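Local coordinates for putative Lipoprotein (Shewanella oneidensis, PDB 3U24) that is of unknown function but binds zinc and, as a putative DUF885 lipoprotein of the Peptidase_MA clan, may have a metallopeptidase-like core, at residues Leu330-Ile339 with Arg447-Gly455; Gly433-Tyr444 with His552-Val563. All blocks are in the same frame, centred on the assembly; numbering follows the deposited sequence.

Interaction 1. Residues Leu330-Ile339 with Arg447-Gly455; sequences LIEFVNQKNI and RMMLEEGYG
F333 and Y454 both hold CG anti to the backbone N (chi1 177° and -174°), and this brings their rings together as a T-shaped pair between helix 319-337 and the end of helix 435-451. The edge of Y454 meets the face of F333 with centroids 5.3 Å apart, and Y454 CB adds a CH-pi contact over the same face. K337 CG lies against the opposite face, toward its rim, so both faces of the phenyl ring have a neighbour. Each helix ends in a Schellman motif, at N338 and at G453, whose phi of 109° turns the chain back until Y454 N is 3.4 Å from F333 CZ. Selenomethionine M449, bent at chi2 and chi3, curls beside the pair: its CE packs 3.7 Å from F333 CD1, and its SE stands obliquely beside the ring, 5.0 Å from the centroid, as a Met-aromatic contact. Packing is tight where I339 CG2 meets M448 CE at 3.4 Å. L330 CD2 touches Y454 CE1 at 3.5 Å, while Y454 OH hydrogen-bonds to Q403 OE1 of helix 401-409. No direct hydrogen bond joins the segments; a water accepts from K337 NZ at 3.2 Å and donates weakly to G453 O.

Interaction 2. Residues Gly433-Tyr444 with His552-Val563; sequences GNGAMVEGWAVY and HEKFLSYGSAPV. With ZN (zinc ion), chain F.
W441 and L556 meet at the heart of this contact, L556 CD2 standing over the tryptophan's six-membered ring, 3.6 Å from its centroid, in a CH-pi contact. The rim of W441 is turned toward the face of H552 in an offset edge-to-face pair (planes at 87°), whereas F555 lies nearly parallel to the indole but slid aside. Y444 completes the aromatic cluster: its OH and H552 NE2 share a hydrogen bond of 2.7 Å, lying near the plane of both rings. In selenomethionine M437, CG anti to the backbone N (chi1 177°) and a bend at chi2 carry CE to 3.5 Å from F555 CE2, while CG presses on A561 O at 3.2 Å.

Toward G433 and S560 the aromatic packing gives way to backbone and polar contacts, and G433, V438 and S560 are partly exposed. N434 N donates to S560 O over 2.8 Å, nearly straight at 167°, and V438 CG2 rests 3.5 Å from S560 OG. N434 OD1 caps helix 435-451 at M437 N and takes a water linked to V563 N. E439, which takes no part in the packing, chelates zinc through both carboxylate oxygens, with H408, H414 and a water completing the site. Helix 414-423 packs against W441 and L556, helix 523-542 against Y444 and F555, and helix 563-571 begins directly after P562.

How the interactions relate
Interactions 1 and 2 both use helix 435-451, interaction 2 its N-terminal part and interaction 1 its C-terminal end, with centres about 19 Å apart. Their segments alternate along the chain: 330-339, 433-444, 447-455, then 552-563. The two contacts also touch directly: I339 O and H552 ND1 are 2.9 Å apart, a probable hydrogen bond, and M448 CE packs 3.6 Å from H552 CE1. R535 of helix 523-542 spans them too, bonding to Y444 and forming a salt bridge with E451. The helix that carries zinc ligand E439 is thus joined to chain regions lying well before and well after it.

Interaction 1. Residues Leu330-Ile339 with Arg447-Gly455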
# COMPACT_ATOMS: atom_id res chain seq x y z
N LEU A 330 -1.94 -24.36 -8.03
CA LEU A 330 -1.78 -23.94 -6.64
C LEU A 330 -2.98 -24.42 -5.81
O LEU A 330 -2.79 -24.87 -4.67
CB LEU A 330 -1.63 -22.40 -6.54
CG LEU A 330 -0.37 -21.79 -7.24
CD1 LEU A 330 -0.43 -20.28 -7.23
CD2 LEU A 330 0.93 -22.28 -6.59
N ILE A 331 -4.20 -24.32 -6.38
CA ILE A 331 -5.42 -24.79 -5.73
C ILE A 331 -5.26 -26.27 -5.40
O ILE A 331 -5.50 -26.70 -4.26
CB ILE A 331 -6.68 -24.56 -6.58
CG1 ILE A 331 -6.98 -23.04 -6.70
CG2 ILE A 331 -7.93 -25.31 -6.00
CD1 ILE A 331 -8.10 -22.74 -7.69
N GLU A 332 -4.78 -27.04 -6.38
CA GLU A 332 -4.61 -28.48 -6.20
C GLU A 332 -3.59 -28.72 -5.09
O GLU A 332 -3.81 -29.52 -4.20
CB GLU A 332 -4.19 -29.16 -7.51
CG GLU A 332 -3.81 -30.63 -7.40
CD GLU A 332 -3.17 -31.25 -8.66
OE1 GLU A 332 -2.49 -30.55 -9.48
OE2 GLU A 332 -3.31 -32.49 -8.82
N PHE A 333 -2.48 -28.00 -5.14
CA PHE A 333 -1.47 -28.21 -4.13
C PHE A 333 -1.99 -27.87 -2.71
O PHE A 333 -1.78 -28.62 -1.78
CB PHE A 333 -0.19 -27.45 -4.50
CG PHE A 333 0.87 -27.58 -3.47
CD1 PHE A 333 0.86 -26.75 -2.35
CD2 PHE A 333 1.86 -28.55 -3.59
CE1 PHE A 333 1.81 -26.88 -1.36
CE2 PHE A 333 2.84 -28.67 -2.59
CZ PHE A 333 2.81 -27.83 -1.48
N VAL A 334 -2.71 -26.77 -2.55
CA VAL A 334 -3.22 -26.39 -1.25
C VAL A 334 -4.21 -27.40 -0.71
O VAL A 334 -4.17 -27.75 0.48
CB VAL A 334 -3.90 -25.03 -1.28
CG1 VAL A 334 -4.74 -24.83 -0.04
CG2 VAL A 334 -2.83 -23.95 -1.42
N ASN A 335 -5.06 -27.92 -1.59
CA ASN A 335 -5.96 -29.00 -1.21
C ASN A 335 -5.25 -30.27 -0.85
O ASN A 335 -5.54 -30.85 0.17
CB ASN A 335 -6.99 -29.25 -2.32
CG ASN A 335 -7.94 -28.09 -2.47
OD1 ASN A 335 -8.18 -27.37 -1.50
ND2 ASN A 335 -8.47 -27.89 -3.66
N GLN A 336 -4.33 -30.71 -1.69
CA GLN A 336 -3.62 -31.93 -1.42
C GLN A 336 -2.89 -31.87 -0.08
O GLN A 336 -2.93 -32.82 0.67
CB GLN A 336 -2.62 -32.25 -2.53
CG GLN A 336 -3.26 -32.81 -3.79
CD GLN A 336 -3.83 -34.22 -3.62
OE1 GLN A 336 -3.27 -35.06 -2.92
NE2 GLN A 336 -4.92 -34.48 -4.28
N LYS A 337 -2.29 -30.73 0.24
CA LYS A 337 -1.46 -30.60 1.44
C LYS A 337 -2.24 -30.10 2.65
O LYS A 337 -1.67 -29.92 3.73
CB LYS A 337 -0.26 -29.66 1.16
CG LYS A 337 0.63 -30.17 0.04
CD LYS A 337 1.52 -31.30 0.52
CE LYS A 337 2.13 -32.09 -0.64
NZ LYS A 337 3.21 -32.95 -0.07
N ASN A 338 -3.53 -29.86 2.47
CA ASN A 338 -4.36 -29.42 3.58
C ASN A 338 -3.90 -28.14 4.24
O ASN A 338 -3.89 -28.03 5.45
CB ASN A 338 -4.41 -30.50 4.65
CG ASN A 338 -5.48 -31.48 4.37
OD1 ASN A 338 -6.63 -31.09 4.14
ND2 ASN A 338 -5.14 -32.74 4.37
N ILE A 339 -3.55 -27.17 3.43
CA ILE A 339 -3.03 -25.93 3.93
C ILE A 339 -4.17 -24.99 4.42
O ILE A 339 -4.07 -24.40 5.49
CB ILE A 339 -2.17 -25.33 2.83
CG1 ILE A 339 -0.90 -26.20 2.73
CG2 ILE A 339 -1.90 -23.85 3.09
CD1 ILE A 339 0.10 -25.74 1.68
N ARG A 447 6.66 -18.38 2.00
CA ARG A 447 7.55 -19.20 2.80
C ARG A 447 6.87 -20.51 3.21
O ARG A 447 7.43 -21.60 3.04
CB ARG A 447 8.03 -18.37 3.99
CG ARG A 447 8.66 -19.12 5.14
CD ARG A 447 10.03 -19.64 4.86
NE ARG A 447 10.97 -18.52 4.69
CZ ARG A 447 12.30 -18.58 4.85
NH1 ARG A 447 12.91 -19.74 5.20
NH2 ARG A 447 13.01 -17.46 4.66
N MSE A 448 5.66 -20.39 3.73
CA MSE A 448 4.88 -21.55 4.18
C MSE A 448 4.69 -22.54 3.03
O MSE A 448 4.90 -23.71 3.22
CB MSE A 448 3.53 -21.08 4.73
CG MSE A 448 2.64 -22.17 5.27
SE MSE A 448 1.54 -22.87 3.82
CE MSE A 448 0.38 -21.30 3.52
N MSE A 449 4.29 -22.08 1.84
CA MSE A 449 4.13 -23.03 0.70
C MSE A 449 5.41 -23.82 0.36
O MSE A 449 5.33 -25.01 0.12
CB MSE A 449 3.67 -22.33 -0.57
CG MSE A 449 2.29 -21.77 -0.45
SE MSE A 449 0.93 -23.16 -0.68
CE MSE A 449 0.81 -23.06 -2.68
N LEU A 450 6.55 -23.14 0.33
CA LEU A 450 7.80 -23.81 0.07
C LEU A 450 8.14 -24.76 1.20
O LEU A 450 8.56 -25.90 0.96
CB LEU A 450 8.96 -22.83 -0.15
CG LEU A 450 9.00 -21.95 -1.40
CD1 LEU A 450 10.34 -21.21 -1.48
CD2 LEU A 450 8.85 -22.77 -2.63
N GLU A 451 7.97 -24.31 2.44
CA GLU A 451 8.24 -25.19 3.60
C GLU A 451 7.40 -26.46 3.54
O GLU A 451 7.87 -27.53 3.96
CB GLU A 451 7.99 -24.50 4.95
CG GLU A 451 8.98 -23.39 5.30
CD GLU A 451 8.71 -22.73 6.65
OE1 GLU A 451 7.61 -22.93 7.22
OE2 GLU A 451 9.62 -22.01 7.14
N GLU A 452 6.17 -26.34 3.02
CA GLU A 452 5.24 -27.49 2.95
C GLU A 452 5.49 -28.34 1.71
O GLU A 452 4.76 -29.30 1.45
CB GLU A 452 3.76 -27.04 2.94
CG GLU A 452 3.26 -26.48 4.25
CD GLU A 452 3.51 -27.40 5.43
OE1 GLU A 452 3.04 -28.57 5.39
OE2 GLU A 452 4.19 -26.95 6.40
N GLY A 453 6.49 -27.97 0.91
CA GLY A 453 6.91 -28.82 -0.17
C GLY A 453 6.58 -28.32 -1.56
O GLY A 453 6.76 -29.07 -2.50
N TYR A 454 6.10 -27.08 -1.71
CA TYR A 454 5.86 -26.57 -3.04
C TYR A 454 7.17 -26.48 -3.85
O TYR A 454 8.17 -25.90 -3.39
CB TYR A 454 5.15 -25.23 -3.01
CG TYR A 454 4.78 -24.79 -4.40
CD1 TYR A 454 3.61 -25.23 -5.00
CD2 TYR A 454 5.64 -23.98 -5.14
CE1 TYR A 454 3.29 -24.85 -6.29
CE2 TYR A 454 5.33 -23.59 -6.42
CZ TYR A 454 4.17 -24.03 -6.99
OH TYR A 454 3.89 -23.64 -8.27
N GLY A 455 7.15 -27.06 -5.05
CA GLY A 455 8.32 -27.21 -5.90
C GLY A 455 9.27 -28.29 -5.41
O GLY A 455 10.40 -28.41 -5.91
O HOH W 1 5.41 -32.15 -2.26

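Interaction 2. Residues Gly433-Tyr444 with His552-Val563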
# COMPACT_ATOMS: atom_id res chain seq x y z
N GLY A 433 -8.51 -0.91 7.67
CA GLY A 433 -7.83 -2.16 8.01
C GLY A 433 -6.32 -2.05 7.89
O GLY A 433 -5.82 -1.09 7.37
N ASN A 434 -5.62 -3.05 8.37
CA ASN A 434 -4.16 -2.96 8.56
C ASN A 434 -3.43 -3.52 7.38
O ASN A 434 -3.52 -4.69 7.11
CB ASN A 434 -3.80 -3.71 9.85
CG ASN A 434 -2.36 -3.60 10.22
OD1 ASN A 434 -1.59 -4.53 9.98
ND2 ASN A 434 -1.99 -2.50 10.83
N GLY A 435 -2.70 -2.67 6.68
CA GLY A 435 -1.92 -3.05 5.52
C GLY A 435 -0.81 -4.03 5.85
O GLY A 435 -0.51 -4.94 5.06
N ALA A 436 -0.19 -3.88 7.01
CA ALA A 436 0.87 -4.80 7.41
C ALA A 436 0.37 -6.24 7.49
O ALA A 436 1.09 -7.14 7.16
CB ALA A 436 1.44 -4.40 8.76
N MSE A 437 -0.85 -6.46 8.02
CA MSE A 437 -1.40 -7.82 8.14
C MSE A 437 -1.66 -8.38 6.75
O MSE A 437 -1.28 -9.49 6.48
CB MSE A 437 -2.69 -7.83 8.99
CG MSE A 437 -3.39 -9.20 9.11
SE MSE A 437 -4.55 -9.56 7.56
CE MSE A 437 -5.05 -11.43 8.02
N VAL A 438 -2.24 -7.57 5.86
CA VAL A 438 -2.65 -8.01 4.53
C VAL A 438 -1.42 -8.39 3.71
O VAL A 438 -1.32 -9.50 3.15
CB VAL A 438 -3.50 -6.90 3.83
CG1 VAL A 438 -3.63 -7.13 2.31
CG2 VAL A 438 -4.85 -6.73 4.56
N GLU A 439 -0.43 -7.53 3.74
CA GLU A 439 0.81 -7.84 3.04
C GLU A 439 1.62 -8.93 3.75
O GLU A 439 2.17 -9.82 3.07
CB GLU A 439 1.67 -6.59 2.85
CG GLU A 439 1.17 -5.73 1.73
CD GLU A 439 1.14 -6.46 0.38
OE1 GLU A 439 1.94 -7.42 0.16
OE2 GLU A 439 0.32 -6.03 -0.47
N GLY A 440 1.74 -8.85 5.08
CA GLY A 440 2.46 -9.87 5.84
C GLY A 440 1.94 -11.28 5.58
O GLY A 440 2.72 -12.21 5.43
N TRP A 441 0.62 -11.42 5.51
CA TRP A 441 0.02 -12.69 5.16
C TRP A 441 0.51 -13.17 3.80
O TRP A 441 0.90 -14.34 3.65
CB TRP A 441 -1.51 -12.61 5.18
CG TRP A 441 -2.11 -13.84 4.60
CD1 TRP A 441 -2.57 -14.02 3.31
CD2 TRP A 441 -2.22 -15.16 5.23
NE1 TRP A 441 -2.99 -15.32 3.12
CE2 TRP A 441 -2.79 -16.05 4.23
CE3 TRP A 441 -1.93 -15.67 6.49
CZ2 TRP A 441 -3.06 -17.38 4.50
CZ3 TRP A 441 -2.15 -17.02 6.73
CH2 TRP A 441 -2.72 -17.85 5.76
N ALA A 442 0.48 -12.30 2.79
CA ALA A 442 0.86 -12.71 1.46
C ALA A 442 2.31 -13.14 1.43
O ALA A 442 2.60 -14.16 0.85
CB ALA A 442 0.60 -11.62 0.43
N VAL A 443 3.20 -12.39 2.09
CA VAL A 443 4.65 -12.78 2.20
C VAL A 443 4.85 -14.09 2.95
O VAL A 443 5.61 -14.97 2.53
CB VAL A 443 5.47 -11.63 2.82
CG1 VAL A 443 6.97 -11.97 2.96
CG2 VAL A 443 5.25 -10.35 1.99
N TYR A 444 4.12 -14.25 4.05
CA TYR A 444 4.14 -15.49 4.84
C TYR A 444 3.77 -16.68 3.97
O TYR A 444 4.45 -17.73 4.00
CB TYR A 444 3.22 -15.37 6.06
CG TYR A 444 2.86 -16.69 6.66
CD1 TYR A 444 3.73 -17.36 7.50
CD2 TYR A 444 1.67 -17.32 6.32
CE1 TYR A 444 3.38 -18.59 8.03
CE2 TYR A 444 1.35 -18.54 6.82
CZ TYR A 444 2.21 -19.18 7.68
OH TYR A 444 1.85 -20.43 8.19
N HIS A 552 -4.41 -21.57 10.22
CA HIS A 552 -4.63 -20.66 9.11
C HIS A 552 -6.02 -20.14 9.08
O HIS A 552 -6.22 -18.93 8.93
CB HIS A 552 -4.28 -21.31 7.76
CG HIS A 552 -2.79 -21.46 7.51
ND1 HIS A 552 -2.28 -22.41 6.69
CD2 HIS A 552 -1.68 -20.76 8.02
CE1 HIS A 552 -0.93 -22.34 6.68
NE2 HIS A 552 -0.56 -21.31 7.48
N GLU A 553 -7.00 -21.01 9.21
CA GLU A 553 -8.41 -20.61 9.08
C GLU A 553 -8.85 -19.71 10.24
O GLU A 553 -9.61 -18.75 10.06
CB GLU A 553 -9.32 -21.83 8.96
CG GLU A 553 -9.14 -22.50 7.59
CD GLU A 553 -9.81 -23.85 7.44
OE1 GLU A 553 -10.65 -24.23 8.30
OE2 GLU A 553 -9.51 -24.56 6.45
N LYS A 554 -8.35 -19.99 11.42
CA LYS A 554 -8.69 -19.16 12.56
C LYS A 554 -8.00 -17.80 12.40
O LYS A 554 -8.63 -16.75 12.65
CB LYS A 554 -8.26 -19.85 13.85
CG LYS A 554 -8.57 -19.05 15.11
CD LYS A 554 -10.04 -19.15 15.53
CE LYS A 554 -10.23 -18.71 16.98
NZ LYS A 554 -11.54 -17.99 17.12
N PHE A 555 -6.72 -17.81 11.99
CA PHE A 555 -6.01 -16.55 11.72
C PHE A 555 -6.74 -15.67 10.73
O PHE A 555 -6.87 -14.47 10.96
CB PHE A 555 -4.58 -16.79 11.24
CG PHE A 555 -3.79 -15.53 11.06
CD1 PHE A 555 -3.14 -14.96 12.11
CD2 PHE A 555 -3.73 -14.90 9.84
CE1 PHE A 555 -2.41 -13.80 11.96
CE2 PHE A 555 -2.99 -13.75 9.66
CZ PHE A 555 -2.37 -13.18 10.74
N LEU A 556 -7.25 -16.26 9.65
CA LEU A 556 -7.88 -15.49 8.62
C LEU A 556 -9.32 -15.07 8.97
O LEU A 556 -9.91 -14.31 8.22
CB LEU A 556 -7.89 -16.24 7.30
CG LEU A 556 -6.54 -16.61 6.71
CD1 LEU A 556 -6.66 -17.71 5.67
CD2 LEU A 556 -5.85 -15.36 6.16
N SER A 557 -9.84 -15.49 10.11
CA SER A 557 -11.28 -15.30 10.39
C SER A 557 -11.56 -13.92 10.92
O SER A 557 -12.69 -13.51 10.89
CB SER A 557 -11.82 -16.34 11.40
OG SER A 557 -11.20 -16.22 12.68
N TYR A 558 -10.55 -13.19 11.35
CA TYR A 558 -10.74 -11.86 11.92
C TYR A 558 -10.70 -10.74 10.87
O TYR A 558 -10.99 -9.58 11.19
CB TYR A 558 -9.64 -11.61 12.97
CG TYR A 558 -9.70 -12.59 14.12
CD1 TYR A 558 -10.51 -12.34 15.21
CD2 TYR A 558 -9.01 -13.77 14.08
CE1 TYR A 558 -10.59 -13.22 16.26
CE2 TYR A 558 -9.09 -14.67 15.13
CZ TYR A 558 -9.87 -14.38 16.21
OH TYR A 558 -9.97 -15.27 17.26
N GLY A 559 -10.35 -11.07 9.64
CA GLY A 559 -10.17 -10.05 8.61
C GLY A 559 -8.89 -9.24 8.84
O GLY A 559 -8.00 -9.66 9.58
N SER A 560 -8.86 -8.05 8.26
CA SER A 560 -7.66 -7.23 8.17
C SER A 560 -7.32 -6.44 9.46
O SER A 560 -7.06 -5.25 9.42
CB SER A 560 -7.83 -6.31 6.94
OG SER A 560 -8.12 -7.12 5.76
N ALA A 561 -7.34 -7.11 10.59
CA ALA A 561 -6.95 -6.51 11.85
C ALA A 561 -5.43 -6.63 11.94
O ALA A 561 -4.85 -7.52 11.34
CB ALA A 561 -7.57 -7.23 13.06
N PRO A 562 -4.80 -5.74 12.71
CA PRO A 562 -3.38 -5.85 12.97
C PRO A 562 -3.05 -7.21 13.56
O PRO A 562 -3.79 -7.73 14.42
CB PRO A 562 -3.12 -4.77 14.03
CG PRO A 562 -4.27 -3.81 13.91
CD PRO A 562 -5.43 -4.66 13.49
N VAL A 563 -1.93 -7.77 13.12
CA VAL A 563 -1.52 -9.07 13.59
C VAL A 563 -1.49 -9.20 15.14
O VAL A 563 -1.90 -10.24 15.69
CB VAL A 563 -0.16 -9.45 13.00
CG1 VAL A 563 0.28 -10.82 13.52
CG2 VAL A 563 -0.21 -9.39 11.46
ZN ZN F . 1.05 -8.02 -1.71
O HOH W 2 0.02 -5.88 11.69
O HOH W 3 0.97 -7.14 -3.66